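Ethylbenzene dehydrogenase alpha-subunit (Aromatoleum aromaticum, PDB 2IVF) is a molybdenum-containing oxidoreductase subunit that carries two pterin guanosine dinucleotides, a molybdenum atom and an iron-sulfur cluster. Local coordinates at residues V298-D303 with P842-G847; D303-L308 with K410-E415. All blocks are in the same frame, centred on the assembly; numbering follows the deposited sequence.

Contact 1: V298-D303 with P842-G847. With MGD (2-amino-5,6-dimercapto-7-methyl-3,7,8a,9-tetrahydro-8-oxa-1,3,9,10-tetraaza-anthracen-4-one guanosine dinucleotide), chain M.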
# COMPACT_ATOMS: atom_id res chain seq x y z
N VAL A 298 8.61 5.69 -21.55
CA VAL A 298 7.58 6.05 -22.58
C VAL A 298 6.84 7.34 -22.29
O VAL A 298 6.51 7.63 -21.15
CB VAL A 298 6.57 4.91 -22.77
CG1 VAL A 298 7.27 3.69 -23.46
CG2 VAL A 298 5.88 4.54 -21.43
N ARG A 299 6.55 8.11 -23.34
CA ARG A 299 5.56 9.16 -23.19
C ARG A 299 4.24 8.50 -22.78
O ARG A 299 3.91 7.44 -23.29
CB ARG A 299 5.38 9.92 -24.49
CG ARG A 299 6.57 10.78 -24.82
CD ARG A 299 6.36 11.58 -26.13
NE ARG A 299 7.70 11.92 -26.58
CZ ARG A 299 8.07 12.13 -27.84
NH1 ARG A 299 7.17 12.12 -28.83
NH2 ARG A 299 9.37 12.39 -28.10
N VAL A 300 3.50 9.14 -21.88
CA VAL A 300 2.20 8.60 -21.43
C VAL A 300 1.40 8.20 -22.66
O VAL A 300 1.25 8.99 -23.54
CB VAL A 300 1.40 9.62 -20.63
CG1 VAL A 300 0.07 9.04 -20.26
CG2 VAL A 300 2.21 10.07 -19.37
N GLY A 301 0.93 6.94 -22.71
CA GLY A 301 0.08 6.46 -23.77
C GLY A 301 0.73 6.05 -25.08
O GLY A 301 0.03 5.68 -26.02
N SER A 302 2.06 6.12 -25.15
CA SER A 302 2.77 5.85 -26.38
C SER A 302 3.35 4.44 -26.52
O SER A 302 4.13 4.21 -27.46
CB SER A 302 3.92 6.84 -26.56
OG SER A 302 4.92 6.65 -25.58
N ASP A 303 3.02 3.54 -25.59
CA ASP A 303 3.61 2.21 -25.58
C ASP A 303 3.54 1.43 -26.88
O ASP A 303 4.44 0.64 -27.18
CB ASP A 303 2.99 1.35 -24.48
CG ASP A 303 3.23 1.89 -23.10
OD1 ASP A 303 2.96 3.10 -22.85
OD2 ASP A 303 3.62 1.09 -22.23
N PRO A 842 -1.59 21.19 -20.85
CA PRO A 842 -0.27 20.64 -21.12
C PRO A 842 0.18 19.42 -20.33
O PRO A 842 1.08 18.76 -20.82
CB PRO A 842 0.65 21.82 -20.83
CG PRO A 842 0.01 22.49 -19.75
CD PRO A 842 -1.50 22.34 -19.95
N PHE A 843 -0.41 19.09 -19.18
CA PHE A 843 0.04 17.91 -18.46
C PHE A 843 -0.84 16.74 -18.85
O PHE A 843 -2.01 16.90 -19.16
CB PHE A 843 0.02 18.05 -16.94
CG PHE A 843 0.99 19.06 -16.42
CD1 PHE A 843 0.67 20.41 -16.47
CD2 PHE A 843 2.25 18.68 -15.93
CE1 PHE A 843 1.57 21.36 -16.00
CE2 PHE A 843 3.15 19.63 -15.47
CZ PHE A 843 2.81 20.96 -15.49
N LYS A 844 -0.24 15.56 -18.85
CA LYS A 844 -0.97 14.30 -18.93
C LYS A 844 -0.97 13.68 -17.55
O LYS A 844 0.10 13.42 -16.98
CB LYS A 844 -0.35 13.38 -19.96
CG LYS A 844 -0.77 13.69 -21.36
CD LYS A 844 -0.39 12.52 -22.25
CE LYS A 844 -0.84 12.74 -23.65
NZ LYS A 844 -0.43 11.57 -24.47
N ILE A 845 -2.17 13.47 -17.00
CA ILE A 845 -2.27 12.99 -15.65
C ILE A 845 -2.38 11.47 -15.66
O ILE A 845 -3.21 10.89 -16.38
CB ILE A 845 -3.46 13.67 -14.89
CG1 ILE A 845 -3.40 13.37 -13.39
CG2 ILE A 845 -4.85 13.31 -15.52
CD1 ILE A 845 -4.10 14.49 -12.58
N THR A 846 -1.56 10.85 -14.85
CA THR A 846 -1.62 9.43 -14.65
C THR A 846 -1.88 9.13 -13.17
O THR A 846 -1.84 10.03 -12.31
CB THR A 846 -0.33 8.71 -15.15
OG1 THR A 846 0.80 9.08 -14.35
CG2 THR A 846 -0.06 8.99 -16.66
N GLY A 847 -2.15 7.87 -12.89
CA GLY A 847 -2.41 7.44 -11.53
C GLY A 847 -1.80 6.11 -11.17
O GLY A 847 -0.84 5.65 -11.78
PB MGD M . -1.45 0.73 -11.57
O1B MGD M . -1.31 0.96 -10.11
O2B MGD M . -2.51 1.53 -12.24
O3B MGD M . -1.68 -0.77 -12.01
O3A MGD M . -2.14 -2.18 -9.94
PA MGD M . -1.29 -2.17 -11.29
O1A MGD M . 0.11 -2.25 -10.88
O2A MGD M . -1.80 -3.18 -12.20
O5' MGD M . -0.06 1.04 -12.30
C5' MGD M . 0.59 2.30 -12.07
C4' MGD M . 1.71 2.51 -13.09
O4' MGD M . 1.15 2.70 -14.39
C3' MGD M . 2.26 3.87 -12.73
O3' MGD M . 3.35 3.66 -11.85
C2' MGD M . 2.71 4.42 -14.09
O2' MGD M . 4.14 4.54 -14.12
C1' MGD M . 2.21 3.37 -15.10
N9 MGD M . 1.65 4.06 -16.28
C8 MGD M . 0.69 5.00 -16.33
N7 MGD M . 0.42 5.34 -17.59
C5 MGD M . 1.23 4.58 -18.37
C6 MGD M . 1.48 4.45 -19.72
O6 MGD M . 0.94 5.12 -20.61
N1 MGD M . 2.43 3.50 -20.12
C2 MGD M . 3.16 2.69 -19.24
N2 MGD M . 4.09 1.79 -19.73
N3 MGD M . 2.89 2.81 -17.94
C4 MGD M . 1.98 3.74 -17.51
C10 MGD M . -3.52 -2.09 -9.95
C11 MGD M . -4.07 -3.16 -9.04
O11 MGD M . -3.54 -2.96 -7.79
C12 MGD M . -5.60 -3.24 -9.00
S12 MGD M . -6.59 -2.91 -10.42
C13 MGD M . -6.23 -3.59 -7.83
S13 MGD M . -7.96 -3.71 -7.80
C14 MGD M . -5.45 -3.84 -6.59
N15 MGD M . -5.53 -2.59 -5.78
C16 MGD M . -4.51 -2.22 -4.89
C17 MGD M . -4.61 -1.17 -4.02
O17 MGD M . -5.64 -0.45 -3.99
N18 MGD M . -3.51 -0.89 -3.18
C19 MGD M . -2.37 -1.63 -3.19
N19 MGD M . -1.38 -1.28 -2.35
N20 MGD M . -2.29 -2.63 -4.08
C21 MGD M . -3.32 -2.95 -4.88
N22 MGD M . -3.21 -4.00 -5.78
C23 MGD M . -3.96 -4.07 -7.00
O HOH W 1 2.24 11.46 -24.34
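Val300 and Thr846 meet tip to tip: the Thr846 methyl CG2 lies 3.6 Å from Val300 CG1 and 3.7 Å from Val300 CG2, so both branches of the valine fork bear on one methyl. In Thr846, chi1 of 66° sets OG1 between the backbone N and the carbonyl carbon, which leaves CG2 anti to the carbonyl carbon and facing the valine; OG1 accepts from Gln915 NE2. Beside this apolar pair runs Lys844, extended beyond CG; its CD packs 3.8 Å from Val300 CB, and its NZ donates to Val300 O at 3.2 Å from above the carbonyl plane. A water bridges the same two atoms, and Thr834 is a further partner of the ammonium group.

The loop carrying Val300 is a type II turn from Arg299 to Ser302, with Gly301 at positive phi. Arg299 O takes both Ser302 N and Ser302 OG, the latter at 2.6 Å, which fixes the hydroxyl across the turn. The turn and the helix start that follows it hold the guanine of MGD: Gly301 N of the turn donates to O6 at 2.8 Å, while the carboxylate of Asp303, first residue of the helix, receives N1 on OD1, almost straight (176°), and N2 on OD2 at 2.6 Å. With CG anti to its carbonyl carbon (chi1 -63°), Asp303 brings both oxygens to the base, consistent with recognition of guanine.

The turn links strand 294-296, at the edge of the parallel sheet, to helix 303-316, whereas strand 843-846 is bordered by strands 915-917 and 969-975 of the dinucleotide-binding domain.

Contact 2: D303-L308 with K410-E415; sequences DAAFWL and KDYTPE. With MGD (2-amino-5,6-dimercapto-7-methyl-3,7,8a,9-tetrahydro-8-oxa-1,3,9,10-tetraaza-anthracen-4-one guanosine dinucleotide), chain M.
Leu308 and Tyr412 join two helical elements within the molybdopterin oxidoreductase fold: the first turns of helix 303-316 and the link between a 3-10 segment at 410-411 and helix 414-421. The main interaction is a CH-pi contact. Leu308 CD1 sits over one face of the Tyr412 ring, 3.7 Å from its centroid and only 12° off the normal. The two side chains lie alongside each other and point the same way, each with CG anti to its own carbonyl carbon; the leucine then continues extended (chi2 171°), which carries CD1 out over the middle of the ring while Leu308 CB stays by the root of the ring, 3.7 Å from Tyr412 CG.

Apolar packing one turn earlier widens the contact, as Ala305 CB approaches Tyr412 CE1 at 4.2 Å. Ala305 also packs on Lys420 and Cys421 of helix 414-421.

Polar bonds hold the surroundings. Within the helix, Leu308 N donates to Ala304 O. How far the ring can shift against the leucine is probably limited at the far end of the tyrosine, where OH is hydrogen-bonded to His831 N and Thr830 OG1.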
# COMPACT_ATOMS: atom_id res chain seq x y z
N ASP A 303 3.02 3.54 -25.59
CA ASP A 303 3.61 2.21 -25.58
C ASP A 303 3.54 1.43 -26.88
O ASP A 303 4.44 0.64 -27.18
CB ASP A 303 2.99 1.35 -24.48
CG ASP A 303 3.23 1.89 -23.10
OD1 ASP A 303 2.96 3.10 -22.85
OD2 ASP A 303 3.62 1.09 -22.23
N ALA A 304 2.47 1.59 -27.65
CA ALA A 304 2.35 0.91 -28.95
C ALA A 304 3.56 1.19 -29.81
O ALA A 304 4.08 0.29 -30.47
CB ALA A 304 1.12 1.34 -29.69
N ALA A 305 3.98 2.45 -29.87
CA ALA A 305 5.10 2.81 -30.72
C ALA A 305 6.36 2.07 -30.25
O ALA A 305 7.21 1.67 -31.05
CB ALA A 305 5.31 4.34 -30.73
N PHE A 306 6.52 1.95 -28.95
CA PHE A 306 7.69 1.23 -28.41
C PHE A 306 7.65 -0.21 -28.90
O PHE A 306 8.61 -0.72 -29.48
CB PHE A 306 7.78 1.34 -26.90
CG PHE A 306 8.78 0.38 -26.27
CD1 PHE A 306 10.15 0.65 -26.29
CD2 PHE A 306 8.35 -0.79 -25.70
CE1 PHE A 306 11.05 -0.26 -25.75
CE2 PHE A 306 9.25 -1.69 -25.19
CZ PHE A 306 10.60 -1.42 -25.21
N TRP A 307 6.52 -0.86 -28.71
CA TRP A 307 6.42 -2.27 -29.01
C TRP A 307 6.41 -2.53 -30.51
O TRP A 307 6.98 -3.53 -30.95
CB TRP A 307 5.20 -2.90 -28.35
CG TRP A 307 5.33 -3.04 -26.93
CD1 TRP A 307 4.71 -2.31 -26.00
CD2 TRP A 307 6.16 -3.97 -26.24
NE1 TRP A 307 5.08 -2.71 -24.76
CE2 TRP A 307 5.97 -3.75 -24.88
CE3 TRP A 307 7.04 -4.99 -26.65
CZ2 TRP A 307 6.63 -4.49 -23.90
CZ3 TRP A 307 7.70 -5.72 -25.67
CH2 TRP A 307 7.47 -5.48 -24.33
N LEU A 308 5.88 -1.61 -31.28
CA LEU A 308 5.96 -1.77 -32.72
C LEU A 308 7.44 -1.58 -33.18
O LEU A 308 7.91 -2.22 -34.13
CB LEU A 308 5.01 -0.79 -33.39
CG LEU A 308 3.52 -1.08 -33.14
CD1 LEU A 308 2.62 0.06 -33.65
CD2 LEU A 308 3.12 -2.42 -33.79
N LYS A 410 7.15 0.21 -41.41
CA LYS A 410 8.05 1.25 -41.94
C LYS A 410 7.92 2.61 -41.21
O LYS A 410 8.83 3.44 -41.25
CB LYS A 410 7.88 1.41 -43.44
CG LYS A 410 8.39 0.17 -44.17
CD LYS A 410 8.34 0.28 -45.67
CE LYS A 410 8.89 -1.00 -46.31
NZ LYS A 410 8.70 -0.97 -47.79
N ASP A 411 6.79 2.82 -40.56
CA ASP A 411 6.54 4.02 -39.78
C ASP A 411 7.03 3.85 -38.34
O ASP A 411 6.93 4.79 -37.56
CB ASP A 411 5.03 4.37 -39.86
CG ASP A 411 4.60 4.83 -41.27
OD1 ASP A 411 5.47 5.32 -42.05
OD2 ASP A 411 3.41 4.67 -41.63
N TYR A 412 7.59 2.68 -38.00
CA TYR A 412 7.99 2.33 -36.65
C TYR A 412 9.41 1.77 -36.66
O TYR A 412 9.75 0.90 -35.88
CB TYR A 412 7.00 1.34 -36.00
CG TYR A 412 5.63 1.93 -35.86
CD1 TYR A 412 5.31 2.70 -34.75
CD2 TYR A 412 4.66 1.77 -36.86
CE1 TYR A 412 4.07 3.32 -34.64
CE2 TYR A 412 3.40 2.35 -36.74
CZ TYR A 412 3.12 3.12 -35.63
OH TYR A 412 1.90 3.74 -35.50
N THR A 413 10.25 2.26 -37.55
CA THR A 413 11.67 1.99 -37.43
C THR A 413 12.06 2.57 -36.06
O THR A 413 11.35 3.40 -35.49
CB THR A 413 12.46 2.68 -38.55
OG1 THR A 413 12.30 4.11 -38.43
CG2 THR A 413 11.96 2.19 -39.95
N PRO A 414 13.15 2.10 -35.49
CA PRO A 414 13.50 2.63 -34.17
C PRO A 414 13.61 4.15 -34.08
O PRO A 414 13.21 4.74 -33.10
CB PRO A 414 14.84 1.96 -33.88
CG PRO A 414 14.80 0.71 -34.64
CD PRO A 414 14.08 1.05 -35.92
N GLU A 415 14.19 4.77 -35.09
CA GLU A 415 14.25 6.21 -35.17
C GLU A 415 12.85 6.80 -35.13
O GLU A 415 12.58 7.71 -34.37
CB GLU A 415 14.95 6.62 -36.47
CG GLU A 415 16.44 6.26 -36.53
CD GLU A 415 16.74 4.78 -36.83
OE1 GLU A 415 15.83 4.01 -37.25
OE2 GLU A 415 17.91 4.40 -36.66
PB MGD M . -1.45 0.73 -11.57
O1B MGD M . -1.31 0.96 -10.11
O2B MGD M . -2.51 1.53 -12.24
O3B MGD M . -1.68 -0.77 -12.01
O3A MGD M . -2.14 -2.18 -9.94
PA MGD M . -1.29 -2.17 -11.29
O1A MGD M . 0.11 -2.25 -10.88
O2A MGD M . -1.80 -3.18 -12.20
O5' MGD M . -0.06 1.04 -12.30
C5' MGD M . 0.59 2.30 -12.07
C4' MGD M . 1.71 2.51 -13.09
O4' MGD M . 1.15 2.70 -14.39
C3' MGD M . 2.26 3.87 -12.73
O3' MGD M . 3.35 3.66 -11.85
C2' MGD M . 2.71 4.42 -14.09
O2' MGD M . 4.14 4.54 -14.12
C1' MGD M . 2.21 3.37 -15.10
N9 MGD M . 1.65 4.06 -16.28
C8 MGD M . 0.69 5.00 -16.33
N7 MGD M . 0.42 5.34 -17.59
C5 MGD M . 1.23 4.58 -18.37
C6 MGD M . 1.48 4.45 -19.72
O6 MGD M . 0.94 5.12 -20.61
N1 MGD M . 2.43 3.50 -20.12
C2 MGD M . 3.16 2.69 -19.24
N2 MGD M . 4.09 1.79 -19.73
N3 MGD M . 2.89 2.81 -17.94
C4 MGD M . 1.98 3.74 -17.51
C10 MGD M . -3.52 -2.09 -9.95
C11 MGD M . -4.07 -3.16 -9.04
O11 MGD M . -3.54 -2.96 -7.79
C12 MGD M . -5.60 -3.24 -9.00
S12 MGD M . -6.59 -2.91 -10.42
C13 MGD M . -6.23 -3.59 -7.83
S13 MGD M . -7.96 -3.71 -7.80
C14 MGD M . -5.45 -3.84 -6.59
N15 MGD M . -5.53 -2.59 -5.78
C16 MGD M . -4.51 -2.22 -4.89
C17 MGD M . -4.61 -1.17 -4.02
O17 MGD M . -5.64 -0.45 -3.99
N18 MGD M . -3.51 -0.89 -3.18
C19 MGD M . -2.37 -1.63 -3.19
N19 MGD M . -1.38 -1.28 -2.35
N20 MGD M . -2.29 -2.63 -4.08
C21 MGD M . -3.32 -2.95 -4.88
N22 MGD M . -3.21 -4.00 -5.78
C23 MGD M . -3.96 -4.07 -7.00

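How the contacts relate
From the N terminus, the chain leaves strand 294-296, passes through the turn of contact 1 and enters helix 303-316, where contact 2 begins. About a hundred residues later 410-415 returns to this helix and closes the shorter loop. The longer loop closes only at 842-847, in the dinucleotide-binding domain, so contact 2 falls within the span that contact 1 closes. Asp303 belongs to both, following the turn as the first residue of the helix, and Val298 CG1 packs on Phe306 CB at 4.2 Å. With centres about 17 Å apart, contact 2 ties the loop before helix 414-421 to helix 303-316 and contact 1 the turn before that helix to strand 843-846; MGD is met at the turn and at Asp303.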